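Local coordinates for protein D-alanyl-D-alanine carboxypeptidase DacB2 (Mycobacterium tuberculosis H37Rv, PDB 4RYE) that shows D,D-carboxypeptidase activity in vitro and probably cleaves the terminal D-Ala-D-Ala of peptidoglycan stem peptides, at residues L52-T66 with M113-K127. Numbering follows the deposited sequence.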
ATOM      1  N   LEU A  52       1.402   5.722  -2.263  1.00 12.27           N
ATOM      2  CA  LEU A  52       1.642   6.851  -3.148  1.00 14.65           C
ATOM      3  C   LEU A  52       1.938   8.128  -2.352  1.00 15.25           C
ATOM      4  O   LEU A  52       2.804   8.912  -2.728  1.00 14.08           O
ATOM      5  CB  LEU A  52       0.436   7.054  -4.062  1.00 17.80           C
ATOM      6  CG  LEU A  52       0.582   8.076  -5.185  1.00 20.69           C
ATOM      7  CD1 LEU A  52       1.778   7.709  -6.057  1.00 15.90           C
ATOM      8  CD2 LEU A  52      -0.705   8.138  -6.000  1.00 19.30           C
ATOM      9  N   LEU A  53       1.232   8.340  -1.246  1.00 13.25           N
ATOM     10  CA  LEU A  53       1.545   9.479  -0.377  1.00 12.97           C
ATOM     11  C   LEU A  53       2.964   9.339   0.174  1.00 11.90           C
ATOM     12  O   LEU A  53       3.719  10.308   0.213  1.00 15.91           O
ATOM     13  CB  LEU A  53       0.540   9.574   0.780  1.00 12.81           C
ATOM     14  CG  LEU A  53       0.876  10.603   1.866  1.00 17.85           C
ATOM     15  CD1 LEU A  53       0.921  12.006   1.297  1.00 13.86           C
ATOM     16  CD2 LEU A  53      -0.143  10.512   3.000  1.00 14.28           C
ATOM     17  N   ALA A  54       3.328   8.130   0.597  1.00 14.18           N
ATOM     18  CA  ALA A  54       4.673   7.881   1.120  1.00 16.27           C
ATOM     19  C   ALA A  54       5.770   8.230   0.107  1.00 15.28           C
ATOM     20  O   ALA A  54       6.798   8.803   0.474  1.00 14.26           O
ATOM     21  CB  ALA A  54       4.821   6.421   1.603  1.00 13.09           C
ATOM     22  N   LEU A  55       5.559   7.876  -1.158  1.00 14.03           N
ATOM     23  CA  LEU A  55       6.508   8.238  -2.220  1.00 15.22           C
ATOM     24  C   LEU A  55       6.726   9.750  -2.329  1.00 16.56           C
ATOM     25  O   LEU A  55       7.856  10.218  -2.464  1.00 18.30           O
ATOM     26  CB  LEU A  55       6.010   7.734  -3.572  1.00 20.39           C
ATOM     27  CG  LEU A  55       6.315   6.300  -3.974  1.00 27.53           C
ATOM     28  CD1 LEU A  55       5.562   5.985  -5.263  1.00 28.34           C
ATOM     29  CD2 LEU A  55       7.812   6.116  -4.158  1.00 24.21           C
ATOM     30  N   VAL A  56       5.637  10.515  -2.295  1.00 14.67           N
ATOM     31  CA  VAL A  56       5.738  11.967  -2.365  1.00 15.08           C
ATOM     32  C   VAL A  56       6.499  12.494  -1.142  1.00 19.79           C
ATOM     33  O   VAL A  56       7.407  13.327  -1.269  1.00 16.40           O
ATOM     34  CB  VAL A  56       4.342  12.624  -2.437  1.00 19.04           C
ATOM     35  CG1 VAL A  56       4.456  14.143  -2.277  1.00 17.41           C
ATOM     36  CG2 VAL A  56       3.657  12.271  -3.753  1.00 17.02           C
ATOM     37  N   ALA A  57       6.132  12.002   0.041  1.00 16.44           N
ATOM     38  CA  ALA A  57       6.776  12.443   1.283  1.00 16.44           C
ATOM     39  C   ALA A  57       8.275  12.161   1.265  1.00 19.02           C
ATOM     40  O   ALA A  57       9.076  13.001   1.669  1.00 21.65           O
ATOM     41  CB  ALA A  57       6.128  11.773   2.498  1.00 13.63           C
ATOM     42  N   LEU A  58       8.651  10.976   0.795  1.00 16.99           N
ATOM     43  CA  LEU A  58      10.056  10.596   0.758  1.00 15.21           C
ATOM     44  C   LEU A  58      10.838  11.406  -0.257  1.00 19.18           C
ATOM     45  O   LEU A  58      12.026  11.672  -0.063  1.00 19.28           O
ATOM     46  CB  LEU A  58      10.204   9.101   0.477  1.00 20.69           C
ATOM     47  CG  LEU A  58       9.852   8.224   1.674  1.00 20.06           C
ATOM     48  CD1 LEU A  58       9.644   6.790   1.225  1.00 18.55           C
ATOM     49  CD2 LEU A  58      10.947   8.329   2.729  1.00 19.08           C
ATOM     50  N   ASP A  59      10.184  11.810  -1.337  1.00 16.50           N
ATOM     51  CA  ASP A  59      10.848  12.675  -2.315  1.00 26.79           C
ATOM     52  C   ASP A  59      11.085  14.097  -1.802  1.00 27.19           C
ATOM     53  O   ASP A  59      12.124  14.688  -2.066  1.00 24.13           O
ATOM     54  CB  ASP A  59      10.051  12.749  -3.622  1.00 30.90           C
ATOM     55  CG  ASP A  59      10.250  11.530  -4.500  1.00 50.54           C
ATOM     56  OD1 ASP A  59      11.030  10.628  -4.122  1.00 57.71           O
ATOM     57  OD2 ASP A  59       9.627  11.482  -5.580  1.00 62.31           O
ATOM     58  N   GLU A  60      10.116  14.646  -1.077  1.00 23.54           N
ATOM     59  CA  GLU A  60      10.141  16.078  -0.763  1.00 28.45           C
ATOM     60  C   GLU A  60      10.569  16.429   0.655  1.00 22.62           C
ATOM     61  O   GLU A  60      11.064  17.532   0.904  1.00 23.16           O
ATOM     62  CB  GLU A  60       8.767  16.701  -1.032  1.00 28.27           C
ATOM     63  CG  GLU A  60       8.221  16.392  -2.416  1.00 33.88           C
ATOM     64  CD  GLU A  60       7.144  17.366  -2.866  1.00 37.37           C
ATOM     65  OE1 GLU A  60       6.887  18.365  -2.155  1.00 36.17           O
ATOM     66  OE2 GLU A  60       6.561  17.130  -3.946  1.00 36.23           O
ATOM     67  N   LEU A  61      10.365  15.516   1.594  1.00 20.66           N
ATOM     68  CA  LEU A  61      10.536  15.861   3.006  1.00 21.71           C
ATOM     69  C   LEU A  61      11.800  15.256   3.599  1.00 24.89           C
ATOM     70  O   LEU A  61      12.123  14.105   3.326  1.00 29.76           O
ATOM     71  CB  LEU A  61       9.321  15.395   3.813  1.00 17.17           C
ATOM     72  CG  LEU A  61       7.938  15.960   3.469  1.00 26.58           C
ATOM     73  CD1 LEU A  61       6.852  15.245   4.294  1.00 24.19           C
ATOM     74  CD2 LEU A  61       7.865  17.477   3.668  1.00 23.23           C
ATOM     75  N   ASP A  62      12.514  16.036   4.403  1.00 22.32           N
ATOM     76  CA  ASP A  62      13.606  15.502   5.219  1.00 27.05           C
ATOM     77  C   ASP A  62      12.982  14.633   6.318  1.00 25.55           C
ATOM     78  O   ASP A  62      11.966  15.013   6.900  1.00 24.88           O
ATOM     79  CB  ASP A  62      14.411  16.643   5.840  1.00 32.30           C
ATOM     80  CG  ASP A  62      15.652  16.158   6.580  1.00 43.21           C
ATOM     81  OD1 ASP A  62      15.514  15.518   7.650  1.00 35.75           O
ATOM     82  OD2 ASP A  62      16.774  16.437   6.099  1.00 51.57           O
ATOM     83  N   LEU A  63      13.583  13.477   6.604  1.00 20.77           N
ATOM     84  CA  LEU A  63      12.985  12.516   7.542  1.00 22.16           C
ATOM     85  C   LEU A  63      12.961  13.047   8.966  1.00 26.11           C
ATOM     86  O   LEU A  63      12.148  12.613   9.790  1.00 22.46           O
ATOM     87  CB  LEU A  63      13.735  11.180   7.509  1.00 22.53           C
ATOM     88  CG  LEU A  63      13.549  10.262   6.299  1.00 29.50           C
ATOM     89  CD1 LEU A  63      14.485   9.071   6.436  1.00 34.56           C
ATOM     90  CD2 LEU A  63      12.100   9.799   6.174  1.00 25.49           C
ATOM     91  N   ASN A  64      13.857  13.989   9.252  1.00 21.20           N
ATOM     92  CA  ASN A  64      13.938  14.582  10.578  1.00 22.33           C
ATOM     93  C   ASN A  64      13.303  15.969  10.662  1.00 23.96           C
ATOM     94  O   ASN A  64      13.354  16.617  11.702  1.00 26.07           O
ATOM     95  CB  ASN A  64      15.398  14.632  11.044  1.00 31.56           C
ATOM     96  CG  ASN A  64      15.968  13.247  11.304  1.00 35.18           C
ATOM     97  OD1 ASN A  64      15.394  12.459  12.063  1.00 38.50           O
ATOM     98  ND2 ASN A  64      17.088  12.938  10.662  1.00 33.37           N
ATOM     99  N   SER A  65      12.714  16.437   9.566  1.00 24.55           N
ATOM    100  CA  SER A  65      12.009  17.713   9.620  1.00 32.01           C
ATOM    101  C   SER A  65      10.723  17.506  10.418  1.00 32.14           C
ATOM    102  O   SER A  65      10.161  16.405  10.438  1.00 23.66           O
ATOM    103  CB  SER A  65      11.728  18.267   8.216  1.00 27.07           C
ATOM    104  OG  SER A  65      10.899  17.393   7.483  1.00 35.89           O
ATOM    105  N   THR A  66      10.276  18.545  11.110  1.00 27.29           N
ATOM    106  CA  THR A  66       9.131  18.401  11.995  1.00 23.12           C
ATOM    107  C   THR A  66       7.957  19.274  11.587  1.00 29.62           C
ATOM    108  O   THR A  66       8.092  20.184  10.766  1.00 27.14           O
ATOM    109  CB  THR A  66       9.505  18.721  13.454  1.00 29.63           C
ATOM    110  OG1 THR A  66       9.921  20.087  13.549  1.00 34.88           O
ATOM    111  CG2 THR A  66      10.631  17.808  13.935  1.00 25.22           C
HETATM  112  N   MSE A 113       2.515  18.954   6.055  1.00 20.30           N
HETATM  113  CA  MSE A 113       3.922  19.217   5.721  1.00 26.32           C
HETATM  114  C   MSE A 113       4.148  19.432   4.228  1.00 26.27           C
HETATM  115  O   MSE A 113       5.066  20.135   3.835  1.00 25.33           O
HETATM  116  CB  MSE A 113       4.825  18.071   6.189  1.00 24.65           C
HETATM  117  CG  MSE A 113       4.789  17.837   7.677  1.00 29.26           C
HETATM  118 SE   MSE A 113       6.093  16.495   8.279  0.68 28.12          SE
HETATM  119  CE  MSE A 113       7.692  17.523   7.832  1.00 28.97           C
ATOM    120  N   LEU A 114       3.316  18.819   3.398  1.00 22.06           N
ATOM    121  CA  LEU A 114       3.505  18.888   1.958  1.00 21.38           C
ATOM    122  C   LEU A 114       2.801  20.073   1.312  1.00 25.61           C
ATOM    123  O   LEU A 114       2.860  20.238   0.096  1.00 28.21           O
ATOM    124  CB  LEU A 114       3.050  17.583   1.307  1.00 21.36           C
ATOM    125  CG  LEU A 114       3.945  16.393   1.648  1.00 17.30           C
ATOM    126  CD1 LEU A 114       3.260  15.072   1.328  1.00 15.46           C
ATOM    127  CD2 LEU A 114       5.279  16.522   0.894  1.00 17.83           C
ATOM    128  N   GLY A 115       2.135  20.894   2.113  1.00 26.77           N
ATOM    129  CA  GLY A 115       1.495  22.092   1.594  1.00 24.95           C
ATOM    130  C   GLY A 115      -0.025  22.082   1.650  1.00 28.16           C
ATOM    131  O   GLY A 115      -0.679  22.983   1.121  1.00 27.73           O
ATOM    132  N   GLY A 116      -0.595  21.066   2.288  1.00 28.28           N
ATOM    133  CA  GLY A 116      -2.035  21.001   2.442  1.00 28.24           C
ATOM    134  C   GLY A 116      -2.688  19.843   1.713  1.00 26.27           C
ATOM    135  O   GLY A 116      -2.054  19.154   0.909  1.00 24.11           O
ATOM    136  N   GLN A 117      -3.976  19.639   1.990  1.00 25.01           N
ATOM    137  CA  GLN A 117      -4.725  18.520   1.413  1.00 28.83           C
ATOM    138  C   GLN A 117      -4.779  18.568  -0.114  1.00 21.05           C
ATOM    139  O   GLN A 117      -4.416  17.606  -0.777  1.00 20.99           O
ATOM    140  CB  GLN A 117      -6.148  18.496   1.979  1.00 36.08           C
ATOM    141  CG  GLN A 117      -6.221  18.188   3.467  1.00 37.14           C
ATOM    142  CD  GLN A 117      -6.135  16.699   3.754  1.00 39.67           C
ATOM    143  OE1 GLN A 117      -6.918  15.911   3.221  1.00 41.01           O
ATOM    144  NE2 GLN A 117      -5.177  16.305   4.582  1.00 40.15           N
ATOM    145  N   ASP A 118      -5.241  19.683  -0.669  1.00 22.95           N
ATOM    146  CA  ASP A 118      -5.392  19.787  -2.122  1.00 28.42           C
ATOM    147  C   ASP A 118      -4.059  19.671  -2.857  1.00 26.17           C
ATOM    148  O   ASP A 118      -3.958  18.986  -3.873  1.00 22.46           O
ATOM    149  CB  ASP A 118      -6.078  21.103  -2.497  1.00 30.29           C
ATOM    150  CG  ASP A 118      -7.549  21.123  -2.124  1.00 48.15           C
ATOM    151  OD1 ASP A 118      -8.019  20.146  -1.496  1.00 53.09           O
ATOM    152  OD2 ASP A 118      -8.228  22.124  -2.448  1.00 55.09           O
ATOM    153  N   VAL A 119      -3.047  20.359  -2.337  1.00 21.37           N
ATOM    154  CA  VAL A 119      -1.708  20.326  -2.913  1.00 22.73           C
ATOM    155  C   VAL A 119      -1.129  18.922  -2.848  1.00 21.44           C
ATOM    156  O   VAL A 119      -0.505  18.449  -3.799  1.00 18.39           O
ATOM    157  CB  VAL A 119      -0.768  21.320  -2.187  1.00 21.92           C
ATOM    158  CG1 VAL A 119       0.670  21.092  -2.597  1.00 27.75           C
ATOM    159  CG2 VAL A 119      -1.194  22.770  -2.466  1.00 28.91           C
ATOM    160  N   THR A 120      -1.357  18.234  -1.736  1.00 18.83           N
ATOM    161  CA  THR A 120      -0.799  16.896  -1.567  1.00 17.82           C
ATOM    162  C   THR A 120      -1.438  15.912  -2.537  1.00 19.49           C
ATOM    163  O   THR A 120      -0.758  15.067  -3.135  1.00 18.66           O
ATOM    164  CB  THR A 120      -0.945  16.413  -0.112  1.00 17.26           C
ATOM    165  OG1 THR A 120      -0.199  17.285   0.739  1.00 24.01           O
ATOM    166  CG2 THR A 120      -0.429  14.993   0.056  1.00 16.93           C
ATOM    167  N   VAL A 121      -2.747  16.038  -2.714  1.00 18.88           N
ATOM    168  CA  VAL A 121      -3.445  15.194  -3.668  1.00 19.82           C
ATOM    169  C   VAL A 121      -2.941  15.479  -5.085  1.00 20.45           C
ATOM    170  O   VAL A 121      -2.721  14.541  -5.864  1.00 19.84           O
ATOM    171  CB  VAL A 121      -4.970  15.355  -3.560  1.00 21.84           C
ATOM    172  CG1 VAL A 121      -5.680  14.645  -4.722  1.00 22.39           C
ATOM    173  CG2 VAL A 121      -5.444  14.802  -2.217  1.00 23.40           C
ATOM    174  N   ALA A 122      -2.730  16.750  -5.416  1.00 18.33           N
ATOM    175  CA  ALA A 122      -2.171  17.077  -6.736  1.00 20.99           C
ATOM    176  C   ALA A 122      -0.774  16.481  -6.918  1.00 22.70           C
ATOM    177  O   ALA A 122      -0.460  15.955  -7.984  1.00 16.58           O
ATOM    178  CB  ALA A 122      -2.139  18.570  -6.969  1.00 19.31           C
ATOM    179  N   LYS A 123       0.065  16.566  -5.884  1.00 16.33           N
ATOM    180  CA  LYS A 123       1.391  15.932  -5.932  1.00 18.98           C
ATOM    181  C   LYS A 123       1.340  14.410  -6.067  1.00 19.42           C
ATOM    182  O   LYS A 123       2.159  13.815  -6.774  1.00 14.20           O
ATOM    183  CB  LYS A 123       2.231  16.318  -4.708  1.00 20.53           C
ATOM    184  CG  LYS A 123       2.616  17.797  -4.666  1.00 17.61           C
ATOM    185  CD  LYS A 123       3.362  18.126  -3.367  1.00 20.79           C
ATOM    186  CE  LYS A 123       3.853  19.573  -3.374  1.00 21.45           C
ATOM    187  NZ  LYS A 123       4.549  19.929  -2.104  1.00 23.65           N
HETATM  188  N   MSE A 124       0.401  13.765  -5.379  1.00 15.31           N
HETATM  189  CA  MSE A 124       0.243  12.318  -5.519  1.00 16.68           C
HETATM  190  C   MSE A 124      -0.150  11.928  -6.949  1.00 19.38           C
HETATM  191  O   MSE A 124       0.394  10.996  -7.530  1.00 19.31           O
HETATM  192  CB  MSE A 124      -0.792  11.792  -4.519  1.00 13.56           C
HETATM  193  CG  MSE A 124      -0.293  11.763  -3.074  1.00 13.58           C
HETATM  194 SE   MSE A 124      -1.800  11.663  -1.836  0.74 20.65          SE
HETATM  195  CE  MSE A 124      -2.383   9.829  -2.189  1.00 18.06           C
ATOM    196  N   ASN A 125      -1.101  12.654  -7.513  1.00 14.03           N
ATOM    197  CA  ASN A 125      -1.528  12.391  -8.879  1.00 19.49           C
ATOM    198  C   ASN A 125      -0.410  12.671  -9.876  1.00 20.26           C
ATOM    199  O   ASN A 125      -0.228  11.919 -10.832  1.00 17.68           O
ATOM    200  CB  ASN A 125      -2.797  13.190  -9.195  1.00 18.74           C
ATOM    201  CG  ASN A 125      -4.023  12.579  -8.544  1.00 21.98           C
ATOM    202  OD1 ASN A 125      -4.127  11.354  -8.449  1.00 20.22           O
ATOM    203  ND2 ASN A 125      -4.938  13.416  -8.073  1.00 20.84           N
ATOM    204  N   ALA A 126       0.366  13.725  -9.637  1.00 18.64           N
ATOM    205  CA  ALA A 126       1.522  13.987 -10.499  1.00 18.12           C
ATOM    206  C   ALA A 126       2.548  12.852 -10.420  1.00 19.90           C
ATOM    207  O   ALA A 126       3.142  12.466 -11.431  1.00 20.60           O
ATOM    208  CB  ALA A 126       2.166  15.311 -10.155  1.00 15.74           C
ATOM    209  N   LYS A 127       2.758  12.328  -9.221  1.00 15.59           N
ATOM    210  CA  LYS A 127       3.708  11.230  -9.024  1.00 13.25           C
ATOM    211  C   LYS A 127       3.251   9.960  -9.756  1.00 19.50           C
ATOM    212  O   LYS A 127       4.049   9.298 -10.434  1.00 18.27           O
ATOM    213  CB  LYS A 127       3.881  10.969  -7.522  1.00 15.77           C
ATOM    214  CG  LYS A 127       4.784   9.789  -7.163  1.00 22.22           C
ATOM    215  CD  LYS A 127       6.108   9.839  -7.911  1.00 26.23           C
ATOM    216  CE  LYS A 127       7.278   9.921  -6.976  1.00 35.09           C
ATOM    217  NZ  LYS A 127       7.690  11.341  -6.783  1.00 38.55           N
TER
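With CG anti to the carbonyl carbon (chi1 -67°) and every later bond extended, Lys123 reaches out from its helix, leaning back toward the helix start, to Glu60, while Val56 places CG1 anti to its backbone N and so spreads its two methyls over different partners. This is near-perpendicular helix packing in the helical region of the beta-lactamase-like fold of a peptidase S11 penicillin-binding protein: the axes of helices 52-60 and 117-127 cross at 97°, 9.1 Å apart. Val56 CG2 lies 3.7 Å from Lys123 O, and its CG1 lies 3.9 Å from Leu114 CD1. One turn back, Leu53 CD1 presses on Thr120 CG2 at 3.5 Å, its CB faces the selenium of selenomethionine Met124, and Leu98 and Ala107 close in from neighbouring helices. Lys50, the probable proton acceptor, lies one turn earlier on the same helix, near the Leu53 side chain. Leu52 passes Met124 at a slant, CD2 3.4 Å from Met124 O. Lys127 enters as a knob among Leu52, Leu55, Val56 and Asp59, its aliphatic carbons covering Leu52 and Val56. Beyond the helix end, Leu61 CG packs 3.7 Å from Leu114 CD2, and CE of selenomethionine Met113 meets Ser65 OG. A Schellman motif at Gly115 closes helix 104-113, and Gly116 then takes the N-cap position of helix 117-127. Two acceptors grip the ammonium of Lys123. NZ donates to Leu114 O at 2.8 Å. Its salt bridge to Glu60 OE1, also 2.8 Å, meets that oxygen on the syn side, 17° out of the carboxylate plane.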